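Local coordinates for protein SAM-dependent methyltransferase (PDB 3GGD) that probably transfers a methyl group from S-adenosylmethionine to an acceptor, and binds S-adenosyl-L-homocysteine in a Rossmann-like fold, at residues E92-E97 against I103-L108. Sequence-based numbering, arbitrary orientation.
Sequences EIAAKE and ISYRLL. With EDO (1,2-ethanediol), chain S; SO4 (sulfate ion), chain H.
A95 and Y105 mark the closest backbone approach, CA to CA 7.0 Å, where the last turns of helix 88-97 pass over strand 103-107. No hydrogen bond joins the two segments, and the work falls to one aromatic ring. Y105 directs its CB toward the helix; with CG beside the backbone N and anti to the carbonyl carbon (chi1 -72°), its ring comes to lie under the methyl of A94. That methyl sits over one face in a CH-pi contact, its CB 3.6 Å from the centroid of the Y105 ring and 17° off the normal. It is offset toward the hydroxyl-bearing end of the ring, where A94 CB is 3.5 Å from Y105 CZ. The helix backbone lines the same region, since A94 O lies 3.7 Å from Y105 CE2. On the opposite face the ring meets CG2 of I103, two residues back on the same face of the strand, so the phenol is sandwiched between two methyls. Its hydroxyl is hydrogen-bonded to the carbonyl oxygen of N98, just beyond the helix, which probably helps hold the ring between them.

R106, the next residue, turns to the other side of the sheet, where NH1 forms a salt bridge with E122 of helix 113-123. There NE donates to O2 of an ethanediol at 3.0 Å (162°), probably from the crystallisation liquor.

The beta-alpha-beta crossover 81-85, 88-97, 103-107 thus illustrates a division of labour: at this edge strand, which leads to L108 beside the bound S-adenosyl-L-homocysteine, S104 and R106 pair with G83 through main-chain bonds, whereas the helix packs through side chains. A CH-pi contact buries the A94 methyl, while the ring's one polar atom, Y105 OH, is satisfied by main chain at N98.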
loop_
_atom_site.group_PDB
_atom_site.type_symbol
_atom_site.label_atom_id
_atom_site.label_comp_id
_atom_site.label_asym_id
_atom_site.label_seq_id
_atom_site.Cartn_x
_atom_site.Cartn_y
_atom_site.Cartn_z
ATOM N N GLU A 92 1.201 -4.618 -15.569
ATOM C CA GLU A 92 2.039 -4.924 -16.712
ATOM C C GLU A 92 3.532 -4.960 -16.321
ATOM O O GLU A 92 4.276 -5.834 -16.759
ATOM C CB GLU A 92 1.768 -3.952 -17.856
ATOM C CG GLU A 92 2.581 -4.297 -19.089
ATOM C CD GLU A 92 2.259 -3.439 -20.302
ATOM O OE1 GLU A 92 1.130 -2.903 -20.385
ATOM O OE2 GLU A 92 3.152 -3.339 -21.166
ATOM N N ILE A 93 3.978 -4.029 -15.485
ATOM C CA ILE A 93 5.339 -4.097 -14.932
ATOM C C ILE A 93 5.510 -5.369 -14.051
ATOM O O ILE A 93 6.470 -6.131 -14.215
ATOM C CB ILE A 93 5.735 -2.847 -14.106
ATOM C CG1 ILE A 93 5.609 -1.541 -14.935
ATOM C CG2 ILE A 93 7.175 -3.009 -13.602
ATOM C CD1 ILE A 93 5.601 -0.213 -14.133
ATOM N N ALA A 94 4.572 -5.590 -13.139
ATOM C CA ALA A 94 4.596 -6.747 -12.247
ATOM C C ALA A 94 4.700 -8.072 -13.017
ATOM O O ALA A 94 5.511 -8.929 -12.687
ATOM C CB ALA A 94 3.331 -6.766 -11.338
ATOM N N ALA A 95 3.851 -8.246 -14.024
ATOM C CA ALA A 95 3.796 -9.494 -14.746
ATOM C C ALA A 95 5.049 -9.690 -15.571
ATOM O O ALA A 95 5.318 -10.790 -15.998
ATOM C CB ALA A 95 2.533 -9.598 -15.629
ATOM N N LYS A 96 5.842 -8.664 -15.771
ATOM C CA LYS A 96 7.054 -8.825 -16.523
ATOM C C LYS A 96 8.251 -9.022 -15.615
ATOM O O LYS A 96 9.138 -9.813 -15.916
ATOM C CB LYS A 96 7.315 -7.565 -17.348
ATOM C CG LYS A 96 8.462 -7.712 -18.331
ATOM C CD LYS A 96 9.016 -6.326 -18.706
ATOM N N GLU A 97 8.305 -8.260 -14.532
ATOM C CA GLU A 97 9.468 -8.249 -13.687
ATOM C C GLU A 97 9.359 -9.158 -12.481
ATOM O O GLU A 97 10.368 -9.496 -11.913
ATOM C CB GLU A 97 9.734 -6.828 -13.166
ATOM C CG GLU A 97 9.897 -5.737 -14.218
ATOM C CD GLU A 97 10.961 -6.077 -15.282
ATOM O OE1 GLU A 97 11.952 -6.767 -14.940
ATOM O OE2 GLU A 97 10.797 -5.659 -16.462
ATOM N N ILE A 103 1.957 -16.924 -8.310
ATOM C CA ILE A 103 1.398 -15.584 -8.249
ATOM C C ILE A 103 0.389 -15.368 -9.386
ATOM O O ILE A 103 0.679 -15.694 -10.525
ATOM C CB ILE A 103 2.446 -14.468 -8.455
ATOM C CG1 ILE A 103 3.478 -14.439 -7.317
ATOM C CG2 ILE A 103 1.736 -13.091 -8.527
ATOM C CD1 ILE A 103 4.711 -13.475 -7.578
ATOM N N SER A 104 -0.777 -14.837 -9.054
ATOM C CA SER A 104 -1.713 -14.333 -10.047
ATOM C C SER A 104 -1.840 -12.829 -9.831
ATOM O O SER A 104 -1.962 -12.367 -8.702
ATOM C CB SER A 104 -3.075 -14.985 -9.913
ATOM O OG SER A 104 -2.975 -16.382 -10.098
ATOM N N TYR A 105 -1.734 -12.063 -10.904
ATOM C CA TYR A 105 -1.964 -10.618 -10.842
ATOM C C TYR A 105 -3.336 -10.359 -11.420
ATOM O O TYR A 105 -3.647 -10.859 -12.483
ATOM C CB TYR A 105 -0.926 -9.830 -11.614
ATOM C CG TYR A 105 0.424 -9.827 -10.926
ATOM C CD1 TYR A 105 0.601 -9.144 -9.734
ATOM C CD2 TYR A 105 1.500 -10.494 -11.472
ATOM C CE1 TYR A 105 1.826 -9.137 -9.085
ATOM C CE2 TYR A 105 2.751 -10.480 -10.843
ATOM C CZ TYR A 105 2.897 -9.811 -9.656
ATOM O OH TYR A 105 4.094 -9.803 -9.040
ATOM N N ARG A 106 -4.135 -9.545 -10.755
ATOM C CA ARG A 106 -5.486 -9.297 -11.214
ATOM C C ARG A 106 -5.905 -7.852 -10.930
ATOM O O ARG A 106 -5.573 -7.289 -9.876
ATOM C CB ARG A 106 -6.406 -10.291 -10.524
ATOM C CG ARG A 106 -7.850 -10.061 -10.757
ATOM C CD ARG A 106 -8.586 -11.368 -10.495
ATOM N NE ARG A 106 -10.038 -11.213 -10.575
ATOM C CZ ARG A 106 -10.894 -12.209 -10.417
ATOM N NH1 ARG A 106 -10.437 -13.432 -10.181
ATOM N NH2 ARG A 106 -12.204 -11.972 -10.472
ATOM N N LEU A 107 -6.614 -7.259 -11.885
ATOM C CA LEU A 107 -7.104 -5.899 -11.752
ATOM C C LEU A 107 -8.182 -5.877 -10.688
ATOM O O LEU A 107 -9.011 -6.771 -10.620
ATOM C CB LEU A 107 -7.709 -5.392 -13.065
ATOM C CG LEU A 107 -6.771 -5.014 -14.217
ATOM C CD1 LEU A 107 -7.586 -4.807 -15.473
ATOM C CD2 LEU A 107 -5.943 -3.771 -13.889
ATOM N N LEU A 108 -8.119 -4.885 -9.814
ATOM C CA LEU A 108 -9.204 -4.647 -8.856
ATOM C C LEU A 108 -9.126 -3.223 -8.342
ATOM O O LEU A 108 -8.041 -2.717 -8.015
ATOM C CB LEU A 108 -9.203 -5.645 -7.667
ATOM C CG LEU A 108 -10.272 -5.426 -6.555
ATOM C CD1 LEU A 108 -10.882 -6.772 -6.039
ATOM C CD2 LEU A 108 -9.703 -4.647 -5.410
HETATM C C1 EDO S . -13.138 -8.581 -9.698
HETATM O O1 EDO S . -14.020 -8.974 -10.739
HETATM C C2 EDO S . -12.130 -7.618 -10.336
HETATM O O2 EDO S . -10.895 -8.316 -10.556
HETATM S S SO4 H . -7.733 -15.173 -9.149
HETATM O O1 SO4 H . -7.224 -16.395 -8.511
HETATM O O2 SO4 H . -6.683 -14.211 -9.476
HETATM O O3 SO4 H . -8.699 -14.575 -8.241
HETATM O O4 SO4 H . -8.397 -15.515 -10.407
#